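Local coordinates for Ras-3 from Cryphonectria parasitica (PDB 4KU4), which belongs to the Ras family of P-loop proteins and binds guanosine-5'-diphosphate with a magnesium ion in its nucleotide pocket, at residues I17-E22 with S29-L34; G23-T28 with V95-S100; F89-D94 with E102-L107. All blocks are in the same frame, centred on the assembly; numbering follows the deposited sequence.

Interaction 1 (I17-E22 with S29-L34); sequences IAMLGE and SLTVNL. With GDP (guanosine-5'-diphosphate), chain C.
Met19 leaves its strand with CG beside the backbone N (chi1 -50°), and further bends at chi2 and chi3 fold the thioether back so that it runs along Thr31 of the helix. The hydroxyl of Thr31 is set beside its own backbone N in the same way (chi1 -51°), which places OG1 against the thioether, and the two side chains lie antiparallel alongside each other. Met19 CG comes to 3.6 Å from Thr31 OG1, and Met19 SD and CE each stand 3.8 Å from that oxygen. No hydrogen bond crosses here: OG1 has its polar partner inside the helix, the carbonyl O of Lys27, and the thioether simply lies against the hydroxyl. The methyl end goes on to meet Leu30, with Met19 CE 4.3 Å from Leu30 CB. One residue earlier than Leu30, Ser29 turns to the ligand. Two bonds from Ser29 grip one alpha-phosphate oxygen of GDP, Ser29 N to O1A at 2.9 Å and Ser29 OG to O1A at 2.7 Å, joining the packed turn to the ligand. Of residues 17-22, Met19 makes the packing contact with helix 27-35; its strand, 15-20, pairs with strands 60-67 and 88-94. Val92 of strand 88-94 touches both Met19 and Leu30, while Phe186 and Val182 of helix 182-196 cover Met19 and Leu30 respectively.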
# COMPACT_ATOMS: atom_id res chain seq x y z
N ILE A 17 -7.73 2.61 3.43
CA ILE A 17 -6.70 1.99 2.62
C ILE A 17 -6.54 0.52 2.98
O ILE A 17 -6.49 0.18 4.17
CB ILE A 17 -5.35 2.68 2.86
CG1 ILE A 17 -5.49 4.19 2.72
CG2 ILE A 17 -4.33 2.12 1.92
CD1 ILE A 17 -4.23 4.95 3.06
N ALA A 18 -6.43 -0.35 1.97
CA ALA A 18 -6.09 -1.74 2.24
C ALA A 18 -4.64 -2.08 1.85
O ALA A 18 -4.16 -1.67 0.80
CB ALA A 18 -7.10 -2.70 1.57
N MET A 19 -3.94 -2.81 2.72
CA MET A 19 -2.65 -3.42 2.38
C MET A 19 -2.87 -4.74 1.66
O MET A 19 -3.65 -5.56 2.10
CB MET A 19 -1.85 -3.70 3.64
CG MET A 19 -1.76 -2.52 4.56
SD MET A 19 -0.85 -1.16 3.81
CE MET A 19 0.80 -1.86 3.75
N LEU A 20 -2.18 -4.92 0.54
CA LEU A 20 -2.15 -6.23 -0.14
C LEU A 20 -0.70 -6.61 -0.44
O LEU A 20 0.18 -5.76 -0.47
CB LEU A 20 -2.95 -6.18 -1.44
CG LEU A 20 -4.44 -5.83 -1.33
CD1 LEU A 20 -5.04 -5.51 -2.71
CD2 LEU A 20 -5.20 -6.94 -0.63
N GLY A 21 -0.48 -7.91 -0.66
CA GLY A 21 0.85 -8.45 -0.91
C GLY A 21 1.03 -9.82 -0.28
O GLY A 21 0.34 -10.18 0.68
N GLU A 22 1.98 -10.60 -0.80
CA GLU A 22 2.25 -11.91 -0.23
C GLU A 22 2.78 -11.79 1.19
O GLU A 22 3.21 -10.72 1.63
CB GLU A 22 3.27 -12.67 -1.07
CG GLU A 22 2.74 -13.21 -2.37
CD GLU A 22 3.71 -14.19 -3.01
OE1 GLU A 22 4.94 -13.99 -2.88
OE2 GLU A 22 3.23 -15.17 -3.61
N SER A 29 4.78 -4.32 9.04
CA SER A 29 5.89 -3.44 9.40
C SER A 29 5.69 -2.01 8.87
O SER A 29 5.89 -1.04 9.59
CB SER A 29 7.23 -4.03 8.92
OG SER A 29 7.51 -5.25 9.59
N LEU A 30 5.26 -1.91 7.61
CA LEU A 30 4.97 -0.61 7.01
C LEU A 30 3.87 0.12 7.77
O LEU A 30 3.99 1.31 8.05
CB LEU A 30 4.55 -0.79 5.54
CG LEU A 30 5.67 -1.04 4.53
CD1 LEU A 30 5.08 -1.57 3.24
CD2 LEU A 30 6.47 0.22 4.28
N THR A 31 2.80 -0.60 8.10
CA THR A 31 1.63 0.01 8.73
C THR A 31 1.95 0.45 10.16
O THR A 31 1.51 1.51 10.59
CB THR A 31 0.44 -0.96 8.76
OG1 THR A 31 0.20 -1.50 7.45
CG2 THR A 31 -0.81 -0.25 9.23
N VAL A 32 2.68 -0.37 10.89
CA VAL A 32 3.08 -0.08 12.27
C VAL A 32 4.05 1.11 12.29
O VAL A 32 3.97 1.99 13.15
CB VAL A 32 3.71 -1.34 12.92
CG1 VAL A 32 4.39 -1.00 14.22
CG2 VAL A 32 2.65 -2.41 13.12
N ASN A 33 4.95 1.15 11.32
CA ASN A 33 5.84 2.30 11.16
C ASN A 33 5.08 3.58 10.86
O ASN A 33 5.25 4.58 11.55
CB ASN A 33 6.91 2.02 10.09
CG ASN A 33 7.91 3.16 9.96
OD1 ASN A 33 7.74 4.07 9.13
ND2 ASN A 33 8.96 3.12 10.77
N LEU A 34 4.23 3.54 9.83
CA LEU A 34 3.45 4.70 9.44
C LEU A 34 2.65 5.28 10.60
O LEU A 34 2.62 6.49 10.77
CB LEU A 34 2.49 4.34 8.31
CG LEU A 34 1.52 5.45 7.93
CD1 LEU A 34 2.24 6.51 7.10
CD2 LEU A 34 0.35 4.85 7.18
PB GDP C . 4.07 -9.14 6.17
O1B GDP C . 3.14 -8.44 7.14
O2B GDP C . 3.85 -8.58 4.77
O3B GDP C . 3.82 -10.63 6.19
O3A GDP C . 5.59 -8.83 6.61
PA GDP C . 6.13 -8.39 8.09
O1A GDP C . 5.82 -6.94 8.40
O2A GDP C . 5.64 -9.30 9.18
O5' GDP C . 7.72 -8.52 7.91
C5' GDP C . 8.27 -9.79 7.56
C4' GDP C . 9.75 -9.75 7.87
O4' GDP C . 10.31 -8.74 7.06
C3' GDP C . 10.05 -9.36 9.31
O3' GDP C . 11.18 -10.11 9.78
C2' GDP C . 10.42 -7.90 9.21
O2' GDP C . 11.33 -7.51 10.24
C1' GDP C . 11.07 -7.84 7.85
N9 GDP C . 10.95 -6.52 7.20
C8 GDP C . 9.80 -5.86 6.90
N7 GDP C . 10.08 -4.69 6.29
C5 GDP C . 11.42 -4.60 6.17
C6 GDP C . 12.38 -3.62 5.63
O6 GDP C . 11.98 -2.57 5.10
N1 GDP C . 13.68 -3.91 5.70
C2 GDP C . 14.15 -5.03 6.26
N2 GDP C . 15.49 -5.22 6.30
N3 GDP C . 13.32 -5.97 6.79
C4 GDP C . 11.98 -5.80 6.77

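Interaction 2 (G23-T28 with V95-S100); sequences GGVGKT and VTRRSS. With MG (magnesium ion), chain D; GDP (guanosine-5'-diphosphate), chain C.
Val25 and Arg97 run roughly perpendicular to each other, the branched side chain of the phosphate-binding loop meeting the guanidinium end of an arginine bent at chi2 and chi3. Val25 CG1 is the touching branch, 3.8 Å from Arg97 NH2 and 3.6 Å from Ser100 CB. That same Ser100 CB lies 3.5 Å above the guanidinium plane, over its outer part, so valine methyl, serine methylene and arginine form one small cluster. Arg97 NH2 also stands 3.3 Å from Gly23 O, and NH1 has a long, weak ion pair with Glu22. Ser100 OG is engaged elsewhere: it donates to Arg97 O in the carbonyl plane and is also hydrogen-bonded to Asp94 N, which fixes the first turn of the helix to the end of the strand before it.

Behind Val25 the loop wraps the beta-phosphate of GDP, consistent with a Walker A motif. Lys27 NZ, 2.8 Å from GDP O2B, joins the backbone N of Gly26 and of Lys27 in gripping that one oxygen, while Gly24 N reaches O3B. Thr28 OG1 binds magnesium at 2.2 Å, and GDP O1B with four waters completes the six ligands. The contact therefore joins the loop ahead of helix 27-35 to the start of helix 98-118, with Val92 and Asp94 of strand 88-94 touching Val25 and Phe93 of that strand touching Ser100.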
# COMPACT_ATOMS: atom_id res chain seq x y z
N GLY A 23 2.77 -12.91 1.91
CA GLY A 23 3.34 -12.94 3.25
C GLY A 23 4.82 -12.60 3.26
O GLY A 23 5.57 -13.01 2.38
N GLY A 24 5.23 -11.83 4.27
CA GLY A 24 6.62 -11.54 4.50
C GLY A 24 7.18 -10.34 3.74
O GLY A 24 8.37 -10.10 3.82
N VAL A 25 6.33 -9.59 3.03
CA VAL A 25 6.85 -8.50 2.19
C VAL A 25 7.06 -7.23 3.00
O VAL A 25 7.86 -6.35 2.62
CB VAL A 25 5.99 -8.23 0.94
CG1 VAL A 25 6.08 -9.43 -0.06
CG2 VAL A 25 4.56 -7.88 1.32
N GLY A 26 6.36 -7.14 4.13
CA GLY A 26 6.51 -6.00 5.01
C GLY A 26 5.23 -5.22 5.23
O GLY A 26 5.29 -4.06 5.65
N LYS A 27 4.07 -5.82 4.95
CA LYS A 27 2.79 -5.11 5.14
C LYS A 27 2.61 -4.57 6.56
O LYS A 27 2.42 -3.36 6.78
CB LYS A 27 1.60 -5.99 4.75
CG LYS A 27 1.59 -6.43 3.29
CD LYS A 27 0.35 -7.24 2.96
CE LYS A 27 0.29 -8.57 3.74
NZ LYS A 27 1.48 -9.41 3.44
N THR A 28 2.64 -5.47 7.54
CA THR A 28 2.48 -5.09 8.94
C THR A 28 3.52 -4.07 9.40
O THR A 28 3.18 -3.08 10.06
CB THR A 28 2.55 -6.32 9.86
OG1 THR A 28 1.49 -7.22 9.52
CG2 THR A 28 2.38 -5.87 11.32
N VAL A 95 11.70 -6.24 -2.44
CA VAL A 95 12.58 -6.05 -3.59
C VAL A 95 13.60 -7.18 -3.67
O VAL A 95 14.23 -7.36 -4.72
CB VAL A 95 13.31 -4.68 -3.61
CG1 VAL A 95 12.30 -3.52 -3.66
CG2 VAL A 95 14.28 -4.56 -2.45
N THR A 96 13.77 -7.92 -2.58
CA THR A 96 14.69 -9.05 -2.56
C THR A 96 14.07 -10.36 -3.01
O THR A 96 14.76 -11.38 -3.01
CB THR A 96 15.31 -9.30 -1.16
OG1 THR A 96 14.34 -9.91 -0.30
CG2 THR A 96 15.85 -8.02 -0.55
N ARG A 97 12.79 -10.35 -3.38
CA ARG A 97 12.07 -11.57 -3.76
C ARG A 97 11.22 -11.37 -5.01
O ARG A 97 10.09 -10.86 -4.94
CB ARG A 97 11.18 -12.08 -2.63
CG ARG A 97 11.86 -12.94 -1.59
CD ARG A 97 10.87 -13.99 -1.07
NE ARG A 97 9.66 -13.42 -0.48
CZ ARG A 97 8.42 -13.57 -0.96
NH1 ARG A 97 8.20 -14.27 -2.07
NH2 ARG A 97 7.39 -13.01 -0.33
N ARG A 98 11.73 -11.81 -6.14
CA ARG A 98 11.05 -11.57 -7.40
C ARG A 98 9.65 -12.20 -7.44
O ARG A 98 8.76 -11.66 -8.07
CB ARG A 98 11.91 -12.06 -8.56
CG ARG A 98 11.18 -12.07 -9.87
CD ARG A 98 12.14 -12.24 -11.01
NE ARG A 98 13.08 -11.13 -11.08
CZ ARG A 98 12.80 -9.99 -11.69
NH1 ARG A 98 11.62 -9.82 -12.27
NH2 ARG A 98 13.71 -9.02 -11.72
N SER A 99 9.46 -13.34 -6.78
CA SER A 99 8.13 -13.95 -6.75
C SER A 99 7.09 -12.99 -6.16
O SER A 99 5.96 -12.98 -6.61
CB SER A 99 8.15 -15.26 -5.96
OG SER A 99 8.79 -15.10 -4.71
N SER A 100 7.47 -12.21 -5.15
CA SER A 100 6.54 -11.28 -4.51
C SER A 100 6.15 -10.15 -5.47
O SER A 100 5.04 -9.62 -5.42
CB SER A 100 7.13 -10.69 -3.22
OG SER A 100 8.12 -9.72 -3.51
MG MG D . 1.52 -9.13 8.44
PB GDP C . 4.07 -9.14 6.17
O1B GDP C . 3.14 -8.44 7.14
O2B GDP C . 3.85 -8.58 4.77
O3B GDP C . 3.82 -10.63 6.19
O3A GDP C . 5.59 -8.83 6.61
PA GDP C . 6.13 -8.39 8.09
O1A GDP C . 5.82 -6.94 8.40
O2A GDP C . 5.64 -9.30 9.18
O5' GDP C . 7.72 -8.52 7.91
C5' GDP C . 8.27 -9.79 7.56
C4' GDP C . 9.75 -9.75 7.87
O4' GDP C . 10.31 -8.74 7.06
C3' GDP C . 10.05 -9.36 9.31
O3' GDP C . 11.18 -10.11 9.78
C2' GDP C . 10.42 -7.90 9.21
O2' GDP C . 11.33 -7.51 10.24
C1' GDP C . 11.07 -7.84 7.85
N9 GDP C . 10.95 -6.52 7.20
C8 GDP C . 9.80 -5.86 6.90
N7 GDP C . 10.08 -4.69 6.29
C5 GDP C . 11.42 -4.60 6.17
C6 GDP C . 12.38 -3.62 5.63
O6 GDP C . 11.98 -2.57 5.10
N1 GDP C . 13.68 -3.91 5.70
C2 GDP C . 14.15 -5.03 6.26
N2 GDP C . 15.49 -5.22 6.30
N3 GDP C . 13.32 -5.97 6.79
C4 GDP C . 11.98 -5.80 6.77
O HOH W 1 3.06 -9.84 9.85
O HOH W 2 1.54 -11.10 7.45
O HOH W 3 0.15 -9.82 9.94
O HOH W 4 0.09 -8.35 7.04

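Interaction 3 (F89-D94 with E102-L107); sequences FVIVFD and EAAERL
The first half of a beta-alpha-beta crossover is packed here, strand 88-94 against the helix 98-118 that follows it, through Ile91 and Phe93 on one side and Ala104 and Leu107 on the other. The short segments run nearly antiparallel, their N-to-C directions 163° apart and their axes 7.8 Å apart at closest approach. The small side chain of Ala104, whose CA is the nearest to Ile91 CA (6.1 Å), is consistent with this close approach.

On the strand, Ile91 carries most of the contact. With chi1 at -52° its CG2 branch lies opposite the backbone N and is laid against the helix, where it meets Ala104 CB at 3.8 Å and Leu107 CB at 4.0 Å. The same methyl rests 3.7 Å from Ala104 O. The longer branch ends farther along the helix, Ile91 CD1 standing 4.1 Å from Leu107 C.

Phe93 takes part by its methylene rather than by its ring. CG is wedged over the backbone, flanked by N and C (chi1 73°), which leads the ring away from residues 102-107, towards Phe101 at the start of the same helix and Val155 of a loop, and leaves Phe93 CB 4.1 Å from Ala104 CB. Val92, between Ile91 and Phe93, points its side chain away, toward Met19 and Val25, and takes part through its backbone O, near Ala104 CB.

All five touching residues are buried. Their side-chain contacts are apolar, methyl groups also lie against backbone carbonyls, and no hydrogen bond crosses. Beyond Leu107 the helix leads into the connection to strand 140-145, parallel to 88-94 and beside it. A helix laid in this way on the sheet between two parallel strands is the recurring unit of the alpha/beta fold shared by Ras-family proteins.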
# COMPACT_ATOMS: atom_id res chain seq x y z
N PHE A 89 -5.40 1.65 -2.20
CA PHE A 89 -4.64 0.42 -2.06
C PHE A 89 -3.14 0.57 -2.10
O PHE A 89 -2.58 1.28 -2.95
CB PHE A 89 -5.09 -0.58 -3.13
CG PHE A 89 -6.53 -0.97 -3.01
CD1 PHE A 89 -6.91 -2.05 -2.23
CD2 PHE A 89 -7.52 -0.23 -3.64
CE1 PHE A 89 -8.24 -2.41 -2.09
CE2 PHE A 89 -8.85 -0.58 -3.51
CZ PHE A 89 -9.21 -1.67 -2.72
N VAL A 90 -2.48 -0.12 -1.18
CA VAL A 90 -1.04 -0.19 -1.14
C VAL A 90 -0.69 -1.65 -1.37
O VAL A 90 -0.95 -2.50 -0.51
CB VAL A 90 -0.51 0.28 0.21
CG1 VAL A 90 1.01 0.17 0.25
CG2 VAL A 90 -0.98 1.72 0.49
N ILE A 91 -0.11 -1.95 -2.53
CA ILE A 91 0.26 -3.31 -2.88
C ILE A 91 1.77 -3.46 -2.73
O ILE A 91 2.54 -2.84 -3.46
CB ILE A 91 -0.23 -3.64 -4.29
CG1 ILE A 91 -1.72 -3.32 -4.37
CG2 ILE A 91 0.09 -5.10 -4.65
CD1 ILE A 91 -2.36 -3.77 -5.69
N VAL A 92 2.17 -4.25 -1.74
CA VAL A 92 3.56 -4.34 -1.33
C VAL A 92 4.27 -5.58 -1.89
O VAL A 92 3.73 -6.70 -1.89
CB VAL A 92 3.66 -4.37 0.21
CG1 VAL A 92 5.11 -4.26 0.66
CG2 VAL A 92 2.83 -3.24 0.81
N PHE A 93 5.50 -5.38 -2.36
CA PHE A 93 6.38 -6.50 -2.69
C PHE A 93 7.73 -6.27 -2.02
O PHE A 93 7.98 -5.19 -1.47
CB PHE A 93 6.49 -6.71 -4.20
CG PHE A 93 7.30 -5.68 -4.91
CD1 PHE A 93 8.65 -5.88 -5.15
CD2 PHE A 93 6.70 -4.53 -5.41
CE1 PHE A 93 9.41 -4.94 -5.84
CE2 PHE A 93 7.44 -3.59 -6.11
CZ PHE A 93 8.81 -3.80 -6.32
N ASP A 94 8.56 -7.32 -2.02
CA ASP A 94 9.84 -7.34 -1.32
C ASP A 94 10.86 -7.27 -2.43
O ASP A 94 10.86 -8.13 -3.31
CB ASP A 94 9.94 -8.67 -0.55
CG ASP A 94 11.28 -8.88 0.16
OD1 ASP A 94 12.27 -8.19 -0.14
OD2 ASP A 94 11.32 -9.76 1.03
N GLU A 102 5.95 -10.54 -8.68
CA GLU A 102 5.02 -11.13 -9.63
C GLU A 102 3.62 -11.21 -9.03
O GLU A 102 2.64 -10.91 -9.70
CB GLU A 102 5.51 -12.51 -10.06
CG GLU A 102 6.81 -12.47 -10.81
CD GLU A 102 7.50 -13.81 -10.91
OE1 GLU A 102 8.51 -13.90 -11.64
OE2 GLU A 102 7.03 -14.76 -10.25
N ALA A 103 3.52 -11.59 -7.77
CA ALA A 103 2.22 -11.60 -7.11
C ALA A 103 1.59 -10.21 -7.03
O ALA A 103 0.40 -10.04 -7.23
CB ALA A 103 2.31 -12.20 -5.72
N ALA A 104 2.41 -9.21 -6.74
CA ALA A 104 1.88 -7.85 -6.67
C ALA A 104 1.20 -7.44 -7.99
O ALA A 104 0.15 -6.81 -7.98
CB ALA A 104 2.98 -6.89 -6.31
N GLU A 105 1.82 -7.78 -9.11
CA GLU A 105 1.24 -7.50 -10.43
C GLU A 105 -0.11 -8.21 -10.58
O GLU A 105 -1.09 -7.60 -11.02
CB GLU A 105 2.21 -7.95 -11.51
CG GLU A 105 1.74 -7.67 -12.93
CD GLU A 105 2.78 -8.05 -13.97
OE1 GLU A 105 3.80 -8.68 -13.62
OE2 GLU A 105 2.56 -7.71 -15.16
N ARG A 106 -0.16 -9.48 -10.21
CA ARG A 106 -1.43 -10.22 -10.19
C ARG A 106 -2.48 -9.58 -9.28
O ARG A 106 -3.66 -9.51 -9.62
CB ARG A 106 -1.19 -11.68 -9.79
CG ARG A 106 -0.29 -12.44 -10.75
CD ARG A 106 -0.38 -13.94 -10.49
NE ARG A 106 0.16 -14.30 -9.19
CZ ARG A 106 1.40 -14.71 -8.99
NH1 ARG A 106 2.24 -14.81 -10.01
NH2 ARG A 106 1.81 -15.02 -7.76
N LEU A 107 -2.05 -9.11 -8.11
CA LEU A 107 -2.94 -8.47 -7.15
C LEU A 107 -3.50 -7.17 -7.69
O LEU A 107 -4.67 -6.86 -7.49
CB LEU A 107 -2.21 -8.21 -5.83
CG LEU A 107 -1.89 -9.49 -5.07
CD1 LEU A 107 -0.84 -9.25 -3.99
CD2 LEU A 107 -3.19 -10.02 -4.48

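In the fold
From the N terminus, strand 15-20 runs into the phosphate-binding loop and helix 27-35, and interaction 1 closes that strand-loop-helix unit. Its six linking residues, 23-28, form the first half of interaction 2, whose other half, 95-100, comes only after 66 more residues; interactions 1 and 2 therefore cross along the chain. Strand 88-94 comes before 95-100, and interaction 3 closes the connection 95-101, a loop and the first helical residues. Interaction 2 thus crosses interaction 3 as well, while 1 and 3 stand in series. Strands 15-20 and 88-94 are neighbours in the sheet, and the long-range interaction 2 ties the connecting loops and helix starts of the two units together beside GDP.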